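Local coordinates for AP endonuclease, family protein 2 (Mycobacterium smegmatis, PDB 5TNV) that binds a magnesium ion in a xylose isomerase-like TIM barrel and may act as an endonuclease, at residues 148-153 against 157-162; 258-261 against 266-269. One frame throughout, in Å; residues are numbered along the deposited sequence.

Contact 1: residues 148-153 against 157-162; sequences PEQEKQ and WLVQGH
Gln150 OE1 accepts a hydrogen bond from water 2 (2.8 Å to its O), and the water in turn accepts the backbone N-H of His162, its O lying 3.0 Å from His162 N. The same OE1 takes a hydrogen bond from the backbone N of Thr147, just before the segment, so the oxygen is gripped by two donors. At the other end of the amide, NE2 donates to Phe156 O and makes a weak, bent bond to Val159 O (3.3 Å, 134° at the hydrogen). With both ends of the amide tied, its rotation is fixed, and OE1 comes to 3.4 Å from Gly161 CA, where there is no side chain in the way. In the TIM barrel this short helix, 148-152, and the loop after it belong to the long connection between strand 137-141 and helix 169-185. The apolar part of the joint is made by Val159: CG2 lies mainly on Gln150 and Glu149, 3.6 Å from Gln150 CG, and CG1 mainly on the amide of Gln153, 3.7 Å from Gln153 CD, while Gln153 CG touches both methyls. Gln153 passes across the valine at about a right angle, its chain bent at chi2 (-59°) back toward the helix. That bend delivers NE2 to Glu149 O at 3.1 Å, an almost straight bond lying in the plane of the glutamine amide. Lys152 N reaches the same oxygen from the opposite face of the carbonyl. Water 1 links Gln160 O to Glu149 OE1, the latter bond weak. Pro262 of the second subunit packs on Gln153 and Leu158.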
loop_
_atom_site.group_PDB
_atom_site.type_symbol
_atom_site.label_atom_id
_atom_site.label_comp_id
_atom_site.label_asym_id
_atom_site.label_seq_id
_atom_site.Cartn_x
_atom_site.Cartn_y
_atom_site.Cartn_z
ATOM N N PRO A 148 -4.576 12.387 27.408
ATOM C CA PRO A 148 -5.972 12.368 26.931
ATOM C C PRO A 148 -6.134 13.007 25.555
ATOM O O PRO A 148 -6.893 12.528 24.739
ATOM C CB PRO A 148 -6.718 13.122 28.027
ATOM C CG PRO A 148 -5.901 12.814 29.257
ATOM C CD PRO A 148 -4.453 12.928 28.799
ATOM N N GLU A 149 -5.396 14.099 25.315
ATOM C CA GLU A 149 -5.504 14.758 24.019
ATOM C C GLU A 149 -4.953 13.876 22.934
ATOM O O GLU A 149 -5.544 13.792 21.845
ATOM C CB GLU A 149 -4.756 16.104 24.012
ATOM C CG GLU A 149 -4.882 16.864 22.717
ATOM C CD GLU A 149 -4.179 18.190 22.617
ATOM O OE1 GLU A 149 -3.189 18.311 23.418
ATOM O OE2 GLU A 149 -4.539 19.040 21.769
ATOM N N GLN A 150 -3.849 13.165 23.161
ATOM C CA GLN A 150 -3.352 12.200 22.198
ATOM C C GLN A 150 -4.361 11.109 21.887
ATOM O O GLN A 150 -4.490 10.703 20.722
ATOM C CB GLN A 150 -2.048 11.550 22.657
ATOM C CG GLN A 150 -0.847 12.481 22.524
ATOM C CD GLN A 150 0.420 11.794 22.940
ATOM O OE1 GLN A 150 0.564 11.335 24.085
ATOM N NE2 GLN A 150 1.355 11.698 22.031
ATOM N N GLU A 151 -5.049 10.645 22.920
ATOM C CA GLU A 151 -6.021 9.564 22.722
ATOM C C GLU A 151 -7.223 9.992 21.862
ATOM O O GLU A 151 -7.862 9.131 21.263
ATOM C CB GLU A 151 -6.493 9.022 24.075
ATOM C CG GLU A 151 -5.416 8.262 24.813
ATOM C CD GLU A 151 -5.806 7.855 26.214
ATOM O OE1 GLU A 151 -6.594 8.571 26.837
ATOM O OE2 GLU A 151 -5.256 6.828 26.634
ATOM N N LYS A 152 -7.516 11.263 21.765
ATOM C CA LYS A 152 -8.619 11.762 20.959
ATOM C C LYS A 152 -8.246 11.866 19.471
ATOM O O LYS A 152 -9.130 11.970 18.630
ATOM C CB LYS A 152 -9.110 13.113 21.442
ATOM C CG LYS A 152 -9.855 12.967 22.794
ATOM C CD LYS A 152 -11.018 13.888 22.930
ATOM C CE LYS A 152 -12.132 13.319 23.760
ATOM N NZ LYS A 152 -13.357 12.908 23.027
ATOM N N GLN A 153 -6.966 11.856 19.128
ATOM C CA GLN A 153 -6.543 12.138 17.765
ATOM C C GLN A 153 -6.687 10.913 16.849
ATOM O O GLN A 153 -6.744 9.766 17.318
ATOM C CB GLN A 153 -5.067 12.580 17.747
ATOM C CG GLN A 153 -4.745 13.740 18.639
ATOM C CD GLN A 153 -5.534 14.941 18.299
ATOM O OE1 GLN A 153 -5.494 15.403 17.146
ATOM N NE2 GLN A 153 -6.199 15.484 19.316
ATOM N N TRP A 157 0.411 10.415 17.517
ATOM C CA TRP A 157 1.568 11.242 17.213
ATOM C C TRP A 157 1.185 12.564 16.567
ATOM O O TRP A 157 2.085 13.400 16.308
ATOM C CB TRP A 157 2.579 10.503 16.335
ATOM C CG TRP A 157 2.026 10.019 15.031
ATOM C CD1 TRP A 157 1.796 10.733 13.893
ATOM C CD2 TRP A 157 1.630 8.661 14.734
ATOM N NE1 TRP A 157 1.278 9.943 12.911
ATOM C CE2 TRP A 157 1.164 8.648 13.398
ATOM C CE3 TRP A 157 1.593 7.486 15.478
ATOM C CZ2 TRP A 157 0.710 7.488 12.789
ATOM C CZ3 TRP A 157 1.146 6.336 14.882
ATOM C CH2 TRP A 157 0.700 6.355 13.547
ATOM N N LEU A 158 -0.096 12.825 16.334
ATOM C CA LEU A 158 -0.509 14.091 15.748
ATOM C C LEU A 158 -0.421 15.248 16.716
ATOM O O LEU A 158 -0.448 16.396 16.249
ATOM C CB LEU A 158 -1.917 13.977 15.163
ATOM C CG LEU A 158 -2.068 12.992 14.028
ATOM C CD1 LEU A 158 -3.521 12.962 13.529
ATOM C CD2 LEU A 158 -1.121 13.281 12.849
ATOM N N VAL A 159 -0.326 14.990 18.018
ATOM C CA VAL A 159 -0.130 16.063 19.002
ATOM C C VAL A 159 0.995 15.578 19.930
ATOM O O VAL A 159 1.167 14.386 20.174
ATOM C CB VAL A 159 -1.364 16.508 19.759
ATOM C CG1 VAL A 159 -2.533 16.985 18.894
ATOM C CG2 VAL A 159 -1.801 15.383 20.653
ATOM N N GLN A 160 1.732 16.510 20.453
ATOM C CA GLN A 160 2.791 16.215 21.412
ATOM C C GLN A 160 2.178 15.761 22.717
ATOM O O GLN A 160 1.180 16.325 23.170
ATOM C CB GLN A 160 3.627 17.491 21.630
ATOM C CG GLN A 160 4.899 17.260 22.390
ATOM C CD GLN A 160 5.725 18.516 22.472
ATOM O OE1 GLN A 160 6.707 18.644 21.725
ATOM N NE2 GLN A 160 5.304 19.426 23.308
ATOM N N GLY A 161 2.737 14.753 23.317
ATOM C CA GLY A 161 2.347 14.238 24.616
ATOM C C GLY A 161 3.448 14.441 25.624
ATOM O O GLY A 161 3.973 15.555 25.806
ATOM N N HIS A 162 3.876 13.378 26.310
ATOM C CA HIS A 162 4.981 13.439 27.246
ATOM C C HIS A 162 6.249 13.962 26.537
ATOM O O HIS A 162 6.618 13.541 25.439
ATOM C CB HIS A 162 5.288 12.027 27.783
ATOM C CG HIS A 162 6.603 11.954 28.516
ATOM N ND1 HIS A 162 6.735 12.512 29.774
ATOM C CD2 HIS A 162 7.789 11.431 28.121
ATOM C CE1 HIS A 162 7.995 12.306 30.098
ATOM N NE2 HIS A 162 8.660 11.674 29.139
HETATM O O HOH W 1 -1.050 16.179 24.812
HETATM O O HOH W 2 2.798 10.657 25.642
#

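Contact 2: residues 258-261 against 266-269; sequences RDFD and AYSS
Phe260 and Tyr267 face each other as a non-hydrogen-bonded pair of an antiparallel hairpin, and their rings form the main apolar contact. Phe260 CD1 stands over the centre of one face of the tyrosine ring, 3.6 Å from Tyr267 CZ. The rings are turned 44° against each other with centroids 4.5 Å apart, an oblique pairing. The two side chains leave their strands with different first torsions, Phe260 with CG opposite its backbone N (chi1 175°) and Tyr267 with CG opposite its carbonyl carbon (chi1 -73°), which swings the tyrosine across toward the other strand. On the same side of the sheet the extended Arg258 runs alongside Tyr267, pointing the same way, and brings NH2 to 3.7 Å from Tyr267 CE2.

Backbone bonds zip the strands together. Asp259 and Ser268 are a hydrogen-bonded pair joined both ways, Asp259 N to Ser268 O at 2.9 Å and Ser268 N to Asp259 O at 3.0 Å; Asp261 N adds a bond to Ala266 O, also 2.9 Å. CA-H...O contacts accompany them, from Arg258 CA to Ser268 O, Tyr267 CA to Asp259 O and Phe260 CA to Ala266 O.

The polar ends are taken up by partners beyond the hairpin. Asp259 passes its CB beside Ser268 OG while OD2 bonds Ser269 N of the third subunit, and Asp261 OD1 bonds His231 ND1 of that subunit. The guanidinium of Arg258 is held by carbonyls of Val228, Leu230 and Arg232. Strand 251-261 probably runs beyond the barrel into the first arm of the hairpin; strand 266-272, the returning arm, is outermost in this chain's sheet, with the second subunit against it, and the pair lies against the end of helix 225-228 and the loop that follows.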
loop_
_atom_site.group_PDB
_atom_site.type_symbol
_atom_site.label_atom_id
_atom_site.label_comp_id
_atom_site.label_asym_id
_atom_site.label_seq_id
_atom_site.Cartn_x
_atom_site.Cartn_y
_atom_site.Cartn_z
ATOM N N ARG A 258 5.377 9.122 3.717
ATOM C CA ARG A 258 5.656 10.458 4.257
ATOM C C ARG A 258 5.457 11.442 3.110
ATOM O O ARG A 258 5.969 11.198 2.004
ATOM C CB ARG A 258 7.067 10.553 4.801
ATOM C CG ARG A 258 7.470 11.918 5.345
ATOM C CD ARG A 258 8.836 11.891 6.014
ATOM N NE ARG A 258 9.282 13.205 6.448
ATOM C CZ ARG A 258 8.824 13.861 7.521
ATOM N NH1 ARG A 258 7.959 13.290 8.337
ATOM N NH2 ARG A 258 9.268 15.090 7.734
ATOM N N ASP A 259 4.734 12.512 3.323
ATOM C CA ASP A 259 4.518 13.492 2.293
ATOM C C ASP A 259 4.411 14.880 2.934
ATOM O O ASP A 259 4.144 15.048 4.133
ATOM C CB ASP A 259 3.262 13.247 1.457
ATOM C CG ASP A 259 3.341 13.853 0.049
ATOM O OD1 ASP A 259 4.466 13.920 -0.480
ATOM O OD2 ASP A 259 2.293 14.240 -0.493
ATOM N N PHE A 260 4.569 15.890 2.083
ATOM C CA PHE A 260 4.501 17.287 2.518
ATOM C C PHE A 260 4.043 18.105 1.310
ATOM O O PHE A 260 4.431 17.802 0.170
ATOM C CB PHE A 260 5.861 17.748 3.001
ATOM C CG PHE A 260 6.001 19.191 3.385
ATOM C CD1 PHE A 260 5.393 19.691 4.531
ATOM C CD2 PHE A 260 6.740 20.063 2.593
ATOM C CE1 PHE A 260 5.537 21.018 4.908
ATOM C CE2 PHE A 260 6.876 21.402 2.932
ATOM C CZ PHE A 260 6.278 21.875 4.097
ATOM N N ASP A 261 3.275 19.146 1.578
ATOM C CA ASP A 261 2.731 20.017 0.556
ATOM C C ASP A 261 3.241 21.442 0.776
ATOM O O ASP A 261 2.691 22.147 1.613
ATOM C CB ASP A 261 1.206 20.002 0.593
ATOM C CG ASP A 261 0.590 20.820 -0.512
ATOM O OD1 ASP A 261 0.962 20.591 -1.696
ATOM O OD2 ASP A 261 -0.246 21.700 -0.232
ATOM N N ALA A 266 1.159 21.446 4.837
ATOM C CA ALA A 266 0.605 20.197 5.399
ATOM C C ALA A 266 1.561 19.034 5.262
ATOM O O ALA A 266 2.107 18.792 4.196
ATOM C CB ALA A 266 -0.685 19.832 4.706
ATOM N N TYR A 267 1.714 18.258 6.321
ATOM C CA TYR A 267 2.389 16.967 6.317
ATOM C C TYR A 267 1.340 15.840 6.325
ATOM O O TYR A 267 0.250 16.042 6.867
ATOM C CB TYR A 267 3.241 16.789 7.574
ATOM C CG TYR A 267 4.504 17.607 7.631
ATOM C CD1 TYR A 267 4.503 18.907 8.171
ATOM C CD2 TYR A 267 5.704 17.094 7.166
ATOM C CE1 TYR A 267 5.658 19.666 8.230
ATOM C CE2 TYR A 267 6.859 17.860 7.219
ATOM C CZ TYR A 267 6.826 19.135 7.743
ATOM O OH TYR A 267 8.014 19.848 7.785
ATOM N N SER A 268 1.741 14.671 5.877
ATOM C CA SER A 268 0.935 13.488 6.033
ATOM C C SER A 268 1.817 12.253 6.122
ATOM O O SER A 268 2.927 12.209 5.595
ATOM C CB SER A 268 -0.112 13.413 4.918
ATOM O OG SER A 268 0.498 13.447 3.677
ATOM N N SER A 269 1.276 11.241 6.787
ATOM C CA SER A 269 1.940 9.922 6.852
ATOM C C SER A 269 0.889 8.855 7.083
ATOM O O SER A 269 -0.177 9.132 7.647
ATOM C CB SER A 269 3.011 9.874 7.944
ATOM O OG SER A 269 2.409 9.964 9.224
#

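How the contacts relate
The centres of the contacts are about 18 Å apart, on the same side of the chain's centre, and contact 1 closes well before contact 2 opens. Both belong to one barrel domain: the first lies in the connection after strand 137-141, the second on the end of strand 251-261, which also carries the magnesium ligand His252, and on its hairpin partner 266-272. They touch where Trp157 NE1 lies 3.9 Å from Ser269 OG, as plain packing. Both also meet the second subunit, and the third subunit lays Ile154 and Trp155, from between the two segments of its own contact 1, on contact 2. Both regions thus contribute to the contacts between subunits of the three-chain assembly, away from the metal.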